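Local coordinates for protein 373aa long hypothetical citrate synthase (Sulfolobus tokodaii, PDB 1VGP) that is a putative member of the citrate synthase family, a mostly helical protein modelled as a dimer, whose own function is not established, at residues A[36-41]-A[170-175]; A[42-47]-A[63-68]; A[69-74]-A[121-126]. One frame throughout, in Å; residues are numbered along the deposited sequence.

Contact 1: A[36-41]-A[170-175]; sequences DLAEFS and MDVTLI
In the helical body of this citrate synthase family protein, the C-terminal end of helix 34-40 packs against the last turns of helix 164-175, and Ala38 meets Val172 where the two backbones come nearest. Their CA atoms are 5.5 Å apart, a spacing that the small side chain of Ala38 permits. The one close pairing of apolar side chains is Ala38 CB with Val172 CG2, at 4.0 Å. Val172 delivers that methyl by placing CG2 opposite its own backbone N across the CA-CB bond, which leaves CG1 wedged between N and the carbonyl carbon (chi1 48°).

One turn further on, Ile175 sets its CB toward the partner segment, and its terminal methyl approaches backbone oxygens there: Ile175 CD1 lies 4.3 Å from Leu37 O and 4.4 Å from Ser41 O. These are loose van der Waals approaches, in keeping with the modest 184 Å² buried between the segments. Ser41 is where the chain leaves helical geometry, just after Ser41 N has bonded to Leu37 O at 2.8 Å. Ile175 CD1 thus lies beside the residues that lead into helix 43-52. Helix 262-278 packs against the same place, its Ile266 touching both Ala38 and Val172.

The polar ends of Asp171 and Ser41 are satisfied by neighbours. Asp171 OD2 approaches Ser41 O only to 4.2 Å, whereas Asp171 OD1 accepts from Ser150 OG and probably from Phe43 N. Ser41 OG pairs with Glu45 OE1. Separately, Lys168 NZ makes a weak bond to the backbone Ala38 O.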
loop_
_atom_site.group_PDB
_atom_site.type_symbol
_atom_site.label_atom_id
_atom_site.label_comp_id
_atom_site.label_asym_id
_atom_site.label_seq_id
_atom_site.Cartn_x
_atom_site.Cartn_y
_atom_site.Cartn_z
ATOM N N ASP A 36 28.155 -15.095 9.303
ATOM C CA ASP A 36 27.894 -16.195 10.237
ATOM C C ASP A 36 26.512 -16.789 10.062
ATOM O O ASP A 36 26.324 -17.997 10.190
ATOM C CB ASP A 36 28.032 -15.726 11.684
ATOM C CG ASP A 36 29.435 -15.309 12.025
ATOM O OD1 ASP A 36 30.369 -15.731 11.309
ATOM O OD2 ASP A 36 29.605 -14.554 13.011
ATOM N N LEU A 37 25.533 -15.943 9.785
ATOM C CA LEU A 37 24.185 -16.444 9.607
ATOM C C LEU A 37 24.131 -17.265 8.332
ATOM O O LEU A 37 23.624 -18.385 8.332
ATOM C CB LEU A 37 23.194 -15.288 9.557
ATOM C CG LEU A 37 23.100 -14.513 10.869
ATOM C CD1 LEU A 37 22.297 -13.244 10.644
ATOM C CD2 LEU A 37 22.462 -15.384 11.955
ATOM N N ALA A 38 24.675 -16.716 7.248
ATOM C CA ALA A 38 24.714 -17.452 5.989
ATOM C C ALA A 38 25.359 -18.814 6.202
ATOM O O ALA A 38 24.876 -19.822 5.691
ATOM C CB ALA A 38 25.473 -16.665 4.928
ATOM N N GLU A 39 26.448 -18.845 6.960
ATOM C CA GLU A 39 27.249 -20.054 7.100
ATOM C C GLU A 39 26.661 -21.038 8.120
ATOM O O GLU A 39 26.696 -22.242 7.904
ATOM C CB GLU A 39 28.684 -19.673 7.501
ATOM C CG GLU A 39 29.549 -20.820 8.004
ATOM C CD GLU A 39 30.380 -21.469 6.905
ATOM O OE1 GLU A 39 30.884 -22.593 7.139
ATOM O OE2 GLU A 39 30.529 -20.861 5.813
ATOM N N PHE A 40 26.121 -20.530 9.225
ATOM C CA PHE A 40 25.759 -21.400 10.336
ATOM C C PHE A 40 24.265 -21.529 10.577
ATOM O O PHE A 40 23.820 -22.442 11.275
ATOM C CB PHE A 40 26.418 -20.920 11.627
ATOM C CG PHE A 40 27.916 -20.938 11.591
ATOM C CD1 PHE A 40 28.646 -19.802 11.931
ATOM C CD2 PHE A 40 28.604 -22.096 11.233
ATOM C CE1 PHE A 40 30.034 -19.818 11.918
ATOM C CE2 PHE A 40 29.996 -22.122 11.217
ATOM C CZ PHE A 40 30.707 -20.977 11.561
ATOM N N SER A 41 23.483 -20.619 10.011
ATOM C CA SER A 41 22.043 -20.623 10.256
ATOM C C SER A 41 21.235 -21.113 9.055
ATOM O O SER A 41 21.784 -21.688 8.106
ATOM C CB SER A 41 21.583 -19.219 10.652
ATOM O OG SER A 41 20.331 -19.280 11.315
ATOM N N MET A 170 19.301 -21.769 -2.147
ATOM C CA MET A 170 18.024 -21.088 -2.016
ATOM C C MET A 170 17.933 -20.490 -0.617
ATOM O O MET A 170 17.546 -19.332 -0.444
ATOM C CB MET A 170 16.874 -22.070 -2.249
ATOM C CG MET A 170 15.494 -21.425 -2.195
ATOM S SD MET A 170 15.224 -20.210 -3.509
ATOM C CE MET A 170 13.850 -19.349 -2.859
ATOM N N ASP A 171 18.306 -21.291 0.373
ATOM C CA ASP A 171 18.160 -20.905 1.763
ATOM C C ASP A 171 19.034 -19.688 2.078
ATOM O O ASP A 171 18.581 -18.707 2.687
ATOM C CB ASP A 171 18.550 -22.078 2.673
ATOM C CG ASP A 171 18.091 -21.878 4.107
ATOM O OD1 ASP A 171 16.876 -21.753 4.313
ATOM O OD2 ASP A 171 18.932 -21.837 5.024
ATOM N N VAL A 172 20.292 -19.747 1.657
ATOM C CA VAL A 172 21.184 -18.651 1.941
ATOM C C VAL A 172 20.726 -17.432 1.141
ATOM O O VAL A 172 20.798 -16.309 1.631
ATOM C CB VAL A 172 22.649 -19.023 1.612
ATOM C CG1 VAL A 172 22.724 -19.642 0.256
ATOM C CG2 VAL A 172 23.534 -17.797 1.669
ATOM N N THR A 173 20.219 -17.650 -0.068
ATOM C CA THR A 173 19.764 -16.539 -0.898
ATOM C C THR A 173 18.614 -15.790 -0.237
ATOM O O THR A 173 18.573 -14.548 -0.232
ATOM C CB THR A 173 19.285 -17.003 -2.288
ATOM O OG1 THR A 173 20.363 -17.611 -3.003
ATOM C CG2 THR A 173 18.773 -15.811 -3.089
ATOM N N LEU A 174 17.669 -16.540 0.319
ATOM C CA LEU A 174 16.542 -15.910 1.007
ATOM C C LEU A 174 17.017 -15.207 2.278
ATOM O O LEU A 174 16.531 -14.126 2.600
ATOM C CB LEU A 174 15.474 -16.951 1.354
ATOM C CG LEU A 174 14.748 -17.634 0.192
ATOM C CD1 LEU A 174 13.714 -18.576 0.755
ATOM C CD2 LEU A 174 14.100 -16.603 -0.710
ATOM N N ILE A 175 17.962 -15.822 2.995
ATOM C CA ILE A 175 18.512 -15.220 4.207
ATOM C C ILE A 175 19.064 -13.831 3.881
ATOM O O ILE A 175 18.789 -12.857 4.586
ATOM C CB ILE A 175 19.646 -16.094 4.802
ATOM C CG1 ILE A 175 19.043 -17.268 5.579
ATOM C CG2 ILE A 175 20.556 -15.261 5.702
ATOM C CD1 ILE A 175 20.039 -18.379 5.869
#

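Contact 2: A[42-47]-A[63-68]; sequences NFEEVS and WFQEKL
The Phe64 ring reaches over to the backbone of helix 43-52 and meets it obliquely, with Phe64 CE2 3.1 Å from Glu44 O and Phe64 CZ 3.9 Å from Ser47 CB. Its CG stands opposite the backbone N (chi1 179°), which directs the ring at the partner helix; Tyr48 adds an edge-to-face ring contact. On the Phe43 ring, one face carries Ser47 OG, 3.4 Å above the plane and offset toward the rim, while His149 stacks with the same ring. The Ser47 hydroxyl is held there by its bond to Phe43 O, which also accepts from Ser47 N.

Helices 43-52 and 58-70 form a steeply crossed helix pair of the mainly helical fold: the axes of segments 43-47 and 63-68 approach to 10.0 Å, with 112° between their N-to-C directions. Asn42 caps the first of them, its OD1 taking Glu45 N at 2.8 Å from above the carbonyl plane.

Between the helices, Glu44 uses its aliphatic part. Glu44 CG rests 3.5 Å from Leu68 CD1, and Glu44 CB lies 3.8 Å from Gln65 NE2. The Glu44 and Gln65 side chains cross at about a right angle, their carboxylate and amide planes 60° apart. Glu44 OE2 instead accepts from His149 N.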
loop_
_atom_site.group_PDB
_atom_site.type_symbol
_atom_site.label_atom_id
_atom_site.label_comp_id
_atom_site.label_asym_id
_atom_site.label_seq_id
_atom_site.Cartn_x
_atom_site.Cartn_y
_atom_site.Cartn_z
ATOM N N ASN A 42 19.924 -20.880 9.121
ATOM C CA ASN A 42 19.007 -21.149 8.018
ATOM C C ASN A 42 17.884 -20.128 8.011
ATOM O O ASN A 42 17.777 -19.287 8.924
ATOM C CB ASN A 42 18.392 -22.531 8.162
ATOM C CG ASN A 42 17.777 -22.746 9.527
ATOM O OD1 ASN A 42 16.689 -22.254 9.827
ATOM N ND2 ASN A 42 18.487 -23.480 10.377
ATOM N N PHE A 43 17.028 -20.214 6.992
ATOM C CA PHE A 43 15.952 -19.238 6.842
ATOM C C PHE A 43 15.059 -19.181 8.075
ATOM O O PHE A 43 14.795 -18.104 8.598
ATOM C CB PHE A 43 15.087 -19.555 5.620
ATOM C CG PHE A 43 14.004 -18.543 5.385
ATOM C CD1 PHE A 43 14.289 -17.337 4.738
ATOM C CD2 PHE A 43 12.702 -18.778 5.828
ATOM C CE1 PHE A 43 13.294 -16.383 4.533
ATOM C CE2 PHE A 43 11.702 -17.832 5.629
ATOM C CZ PHE A 43 11.997 -16.632 4.978
ATOM N N GLU A 44 14.595 -20.341 8.528
ATOM C CA GLU A 44 13.738 -20.412 9.703
ATOM C C GLU A 44 14.353 -19.775 10.942
ATOM O O GLU A 44 13.711 -18.949 11.601
ATOM C CB GLU A 44 13.377 -21.857 10.003
ATOM C CG GLU A 44 12.304 -22.400 9.089
ATOM C CD GLU A 44 12.764 -23.592 8.293
ATOM O OE1 GLU A 44 13.979 -23.675 8.005
ATOM O OE2 GLU A 44 11.906 -24.443 7.956
ATOM N N GLU A 45 15.590 -20.147 11.268
ATOM C CA GLU A 45 16.242 -19.595 12.448
ATOM C C GLU A 45 16.475 -18.099 12.303
ATOM O O GLU A 45 16.219 -17.339 13.239
ATOM C CB GLU A 45 17.573 -20.295 12.715
ATOM C CG GLU A 45 18.336 -19.684 13.872
ATOM C CD GLU A 45 19.542 -20.493 14.273
ATOM O OE1 GLU A 45 20.623 -20.254 13.691
ATOM O OE2 GLU A 45 19.413 -21.364 15.164
ATOM N N VAL A 46 16.954 -17.672 11.136
ATOM C CA VAL A 46 17.190 -16.246 10.892
ATOM C C VAL A 46 15.905 -15.420 10.960
ATOM O O VAL A 46 15.908 -14.286 11.453
ATOM C CB VAL A 46 17.853 -16.014 9.518
ATOM C CG1 VAL A 46 17.943 -14.532 9.232
ATOM C CG2 VAL A 46 19.241 -16.648 9.502
ATOM N N SER A 47 14.807 -15.987 10.476
ATOM C CA SER A 47 13.515 -15.320 10.566
ATOM C C SER A 47 13.088 -15.096 12.019
ATOM O O SER A 47 12.607 -14.013 12.377
ATOM C CB SER A 47 12.452 -16.132 9.828
ATOM O OG SER A 47 12.704 -16.124 8.432
ATOM N N TRP A 63 8.922 -24.821 17.952
ATOM C CA TRP A 63 7.619 -24.198 17.883
ATOM C C TRP A 63 7.506 -23.348 16.625
ATOM O O TRP A 63 6.459 -23.309 15.978
ATOM C CB TRP A 63 7.388 -23.315 19.108
ATOM C CG TRP A 63 6.193 -22.422 18.961
ATOM C CD1 TRP A 63 4.887 -22.762 19.159
ATOM C CD2 TRP A 63 6.191 -21.059 18.545
ATOM N NE1 TRP A 63 4.072 -21.694 18.897
ATOM C CE2 TRP A 63 4.851 -20.623 18.517
ATOM C CE3 TRP A 63 7.197 -20.145 18.199
ATOM C CZ2 TRP A 63 4.478 -19.331 18.152
ATOM C CZ3 TRP A 63 6.834 -18.856 17.834
ATOM C CH2 TRP A 63 5.488 -18.460 17.818
ATOM N N PHE A 64 8.593 -22.664 16.287
ATOM C CA PHE A 64 8.546 -21.634 15.263
ATOM C C PHE A 64 8.403 -22.234 13.877
ATOM O O PHE A 64 7.553 -21.819 13.095
ATOM C CB PHE A 64 9.800 -20.762 15.313
ATOM C CG PHE A 64 9.823 -19.695 14.262
ATOM C CD1 PHE A 64 9.011 -18.574 14.376
ATOM C CD2 PHE A 64 10.631 -19.825 13.136
ATOM C CE1 PHE A 64 8.998 -17.598 13.384
ATOM C CE2 PHE A 64 10.624 -18.853 12.136
ATOM C CZ PHE A 64 9.807 -17.738 12.261
ATOM N N GLN A 65 9.237 -23.214 13.563
ATOM C CA GLN A 65 9.137 -23.861 12.265
ATOM C C GLN A 65 7.960 -24.817 12.219
ATOM O O GLN A 65 7.641 -25.360 11.171
ATOM C CB GLN A 65 10.433 -24.597 11.922
ATOM C CG GLN A 65 10.946 -25.526 12.994
ATOM C CD GLN A 65 12.432 -25.805 12.856
ATOM O OE1 GLN A 65 12.930 -26.815 13.349
ATOM N NE2 GLN A 65 13.148 -24.908 12.183
ATOM N N GLU A 66 7.308 -25.023 13.352
ATOM C CA GLU A 66 6.072 -25.793 13.362
ATOM C C GLU A 66 4.952 -24.937 12.774
ATOM O O GLU A 66 4.212 -25.384 11.901
ATOM C CB GLU A 66 5.746 -26.209 14.803
ATOM C CG GLU A 66 4.262 -26.336 15.132
ATOM C CD GLU A 66 3.974 -27.421 16.166
ATOM O OE1 GLU A 66 4.807 -27.601 17.093
ATOM O OE2 GLU A 66 2.923 -28.090 16.050
ATOM N N LYS A 67 4.847 -23.699 13.248
ATOM C CA LYS A 67 3.868 -22.764 12.718
ATOM C C LYS A 67 4.097 -22.563 11.220
ATOM O O LYS A 67 3.149 -22.361 10.450
ATOM C CB LYS A 67 3.978 -21.410 13.445
ATOM C CG LYS A 67 3.373 -21.380 14.849
ATOM C CD LYS A 67 1.877 -21.694 14.832
ATOM C CE LYS A 67 1.128 -20.922 15.909
ATOM N NZ LYS A 67 1.721 -21.136 17.252
ATOM N N LEU A 68 5.362 -22.629 10.820
ATOM C CA LEU A 68 5.768 -22.231 9.484
ATOM C C LEU A 68 5.371 -23.255 8.424
ATOM O O LEU A 68 5.073 -22.881 7.285
ATOM C CB LEU A 68 7.281 -22.016 9.440
ATOM C CG LEU A 68 7.832 -20.592 9.518
ATOM C CD1 LEU A 68 9.345 -20.634 9.346
ATOM C CD2 LEU A 68 7.209 -19.731 8.443
#

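Contact 3: A[69-74]-A[121-126]; sequences REERYL and ISKFPT
Lys123 NZ takes hold of Glu71 twice. It donates to the backbone Glu71 O at 2.8 Å, tilted 24° from the carbonyl plane, and forms a salt bridge with Glu71 OE1 at 2.9 Å, meeting that oxygen on its anti side. The two side chains lie side by side and point the same way; a bend at the end of the lysine (chi4 90°) turns NZ back to the carbonyl. Ser122 OG adds a weak bond to the same Glu71 O, which therefore faces two donors, and Arg72 CG packs 3.5 Å from Ser122 OG. The next carbonyl, Arg72 O, accepts from Thr126 OG1 at 2.8 Å.

Apolar contacts flank these bonds. Leu74 slides past both partners in the opposite direction, with Leu74 CD2 3.8 Å from Lys123 CB and Leu74 CG 3.7 Å from Thr126 CG2.

Further out, Arg72 runs extended to its guanidinium, where NH1 bonds to Leu147 O and one face lies over Arg69 CA. Pro143 touches both Arg72 and Thr126. Lys119 brings a second positive charge near Lys123 NZ, which Glu71 would be expected to offset.

Helix 58-70 has ended by Glu71, so carbonyls of Glu71 and Arg72, with the Glu71 carboxylate, are the acceptors for side chains along helix 113-135: the loop that follows one helix is fastened to the flank of a long one in this predominantly helical fold.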
loop_
_atom_site.group_PDB
_atom_site.type_symbol
_atom_site.label_atom_id
_atom_site.label_comp_id
_atom_site.label_asym_id
_atom_site.label_seq_id
_atom_site.Cartn_x
_atom_site.Cartn_y
_atom_site.Cartn_z
ATOM N N ARG A 69 5.372 -24.538 8.789
ATOM C CA ARG A 69 4.916 -25.588 7.878
ATOM C C ARG A 69 3.408 -25.774 7.986
ATOM O O ARG A 69 2.748 -26.168 7.020
ATOM C CB ARG A 69 5.603 -26.928 8.185
ATOM C CG ARG A 69 6.883 -26.840 8.986
ATOM C CD ARG A 69 8.056 -26.393 8.132
ATOM N NE ARG A 69 9.341 -26.486 8.827
ATOM C CZ ARG A 69 9.935 -27.628 9.166
ATOM N NH1 ARG A 69 9.294 -28.784 9.023
ATOM N NH2 ARG A 69 11.185 -27.617 9.626
ATOM N N GLU A 70 2.878 -25.487 9.172
ATOM C CA GLU A 70 1.464 -25.667 9.475
ATOM C C GLU A 70 0.565 -24.839 8.563
ATOM O O GLU A 70 -0.553 -25.242 8.264
ATOM C CB GLU A 70 1.201 -25.277 10.935
ATOM C CG GLU A 70 0.304 -26.236 11.711
ATOM C CD GLU A 70 1.026 -26.906 12.882
ATOM O OE1 GLU A 70 1.710 -27.930 12.657
ATOM O OE2 GLU A 70 0.906 -26.402 14.020
ATOM N N GLU A 71 1.049 -23.683 8.119
ATOM C CA GLU A 71 0.182 -22.711 7.456
ATOM C C GLU A 71 0.610 -22.366 6.033
ATOM O O GLU A 71 0.378 -21.254 5.572
ATOM C CB GLU A 71 0.120 -21.422 8.277
ATOM C CG GLU A 71 -0.745 -21.507 9.520
ATOM C CD GLU A 71 -2.228 -21.531 9.198
ATOM O OE1 GLU A 71 -2.675 -20.700 8.383
ATOM O OE2 GLU A 71 -2.946 -22.387 9.765
ATOM N N ARG A 72 1.230 -23.313 5.339
ATOM C CA ARG A 72 1.739 -23.056 3.995
ATOM C C ARG A 72 0.626 -23.139 2.969
ATOM O O ARG A 72 0.766 -22.652 1.845
ATOM C CB ARG A 72 2.831 -24.063 3.620
ATOM C CG ARG A 72 4.042 -24.026 4.517
ATOM C CD ARG A 72 5.073 -25.030 4.070
ATOM N NE ARG A 72 6.366 -24.745 4.676
ATOM C CZ ARG A 72 7.339 -25.636 4.807
ATOM N NH1 ARG A 72 7.170 -26.873 4.367
ATOM N NH2 ARG A 72 8.482 -25.283 5.382
ATOM N N TYR A 73 -0.478 -23.766 3.356
ATOM C CA TYR A 73 -1.544 -24.063 2.420
ATOM C C TYR A 73 -2.371 -22.811 2.141
ATOM O O TYR A 73 -2.716 -22.066 3.061
ATOM C CB TYR A 73 -2.425 -25.177 2.991
ATOM C CG TYR A 73 -1.627 -26.356 3.512
ATOM C CD1 TYR A 73 -1.111 -27.321 2.638
ATOM C CD2 TYR A 73 -1.357 -26.496 4.878
ATOM C CE1 TYR A 73 -0.344 -28.397 3.109
ATOM C CE2 TYR A 73 -0.590 -27.570 5.361
ATOM C CZ TYR A 73 -0.087 -28.514 4.469
ATOM O OH TYR A 73 0.666 -29.571 4.937
ATOM N N LEU A 74 -2.674 -22.579 0.866
ATOM C CA LEU A 74 -3.560 -21.497 0.452
ATOM C C LEU A 74 -5.019 -21.956 0.445
ATOM O O LEU A 74 -5.315 -23.099 0.082
ATOM C CB LEU A 74 -3.182 -21.036 -0.953
ATOM C CG LEU A 74 -1.697 -20.850 -1.249
ATOM C CD1 LEU A 74 -1.486 -20.726 -2.762
ATOM C CD2 LEU A 74 -1.182 -19.615 -0.531
ATOM N N ILE A 121 4.014 -15.244 5.937
ATOM C CA ILE A 121 5.374 -15.470 5.454
ATOM C C ILE A 121 5.477 -16.848 4.793
ATOM O O ILE A 121 6.118 -17.016 3.756
ATOM C CB ILE A 121 6.382 -15.385 6.637
ATOM C CG1 ILE A 121 6.445 -13.949 7.150
ATOM C CG2 ILE A 121 7.757 -15.856 6.203
ATOM C CD1 ILE A 121 7.173 -13.789 8.448
ATOM N N SER A 122 4.823 -17.821 5.407
ATOM C CA SER A 122 4.895 -19.194 4.960
ATOM C C SER A 122 4.151 -19.447 3.646
ATOM O O SER A 122 4.458 -20.404 2.927
ATOM C CB SER A 122 4.344 -20.114 6.038
ATOM O OG SER A 122 3.200 -20.785 5.556
ATOM N N LYS A 123 3.183 -18.594 3.328
ATOM C CA LYS A 123 2.379 -18.784 2.125
ATOM C C LYS A 123 2.956 -18.118 0.881
ATOM O O LYS A 123 2.576 -18.470 -0.237
ATOM C CB LYS A 123 0.958 -18.265 2.347
ATOM C CG LYS A 123 0.092 -19.175 3.210
ATOM C CD LYS A 123 -1.095 -18.422 3.763
ATOM C CE LYS A 123 -2.033 -19.355 4.494
ATOM N NZ LYS A 123 -1.679 -19.452 5.927
ATOM N N PHE A 124 3.858 -17.154 1.060
ATOM C CA PHE A 124 4.425 -16.443 -0.085
ATOM C C PHE A 124 5.011 -17.432 -1.078
ATOM O O PHE A 124 4.679 -17.411 -2.259
ATOM C CB PHE A 124 5.507 -15.453 0.361
ATOM C CG PHE A 124 5.004 -14.047 0.559
ATOM C CD1 PHE A 124 5.387 -13.031 -0.306
ATOM C CD2 PHE A 124 4.143 -13.743 1.611
ATOM C CE1 PHE A 124 4.923 -11.728 -0.123
ATOM C CE2 PHE A 124 3.673 -12.442 1.801
ATOM C CZ PHE A 124 4.062 -11.433 0.932
ATOM N N PRO A 125 5.885 -18.332 -0.606
ATOM C CA PRO A 125 6.474 -19.291 -1.549
ATOM C C PRO A 125 5.431 -20.161 -2.267
ATOM O O PRO A 125 5.582 -20.465 -3.454
ATOM C CB PRO A 125 7.448 -20.098 -0.681
ATOM C CG PRO A 125 6.998 -19.865 0.732
ATOM C CD PRO A 125 6.441 -18.481 0.753
ATOM N N THR A 126 4.368 -20.530 -1.550
ATOM C CA THR A 126 3.266 -21.305 -2.120
ATOM C C THR A 126 2.549 -20.534 -3.220
ATOM O O THR A 126 2.221 -21.097 -4.265
ATOM C CB THR A 126 2.219 -21.691 -1.047
ATOM O OG1 THR A 126 2.872 -22.061 0.170
ATOM C CG2 THR A 126 1.392 -22.857 -1.514
#

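Overall arrangement
All three contacts are mainly buried, though Tyr73 of contact 3 is exposed. Contacts 1 and 2 are joined where helix 34-40 turns into helix 43-52, and Asp171 of contact 1 reaches the start of the latter helix. Contacts 2 and 3 share helix 58-70, with centres about 12 Å apart and a long, weak ion pair between Glu44 and Arg69. Contacts 1 and 3 do not touch. The chemistry shifts accordingly: contact 1 is a small apolar meeting, contact 2 mixes an aromatic ring with aliphatic stems, and contact 3, burying 379 Å², relies on hydrogen bonds and a salt bridge to a loop's carbonyls and carboxylate.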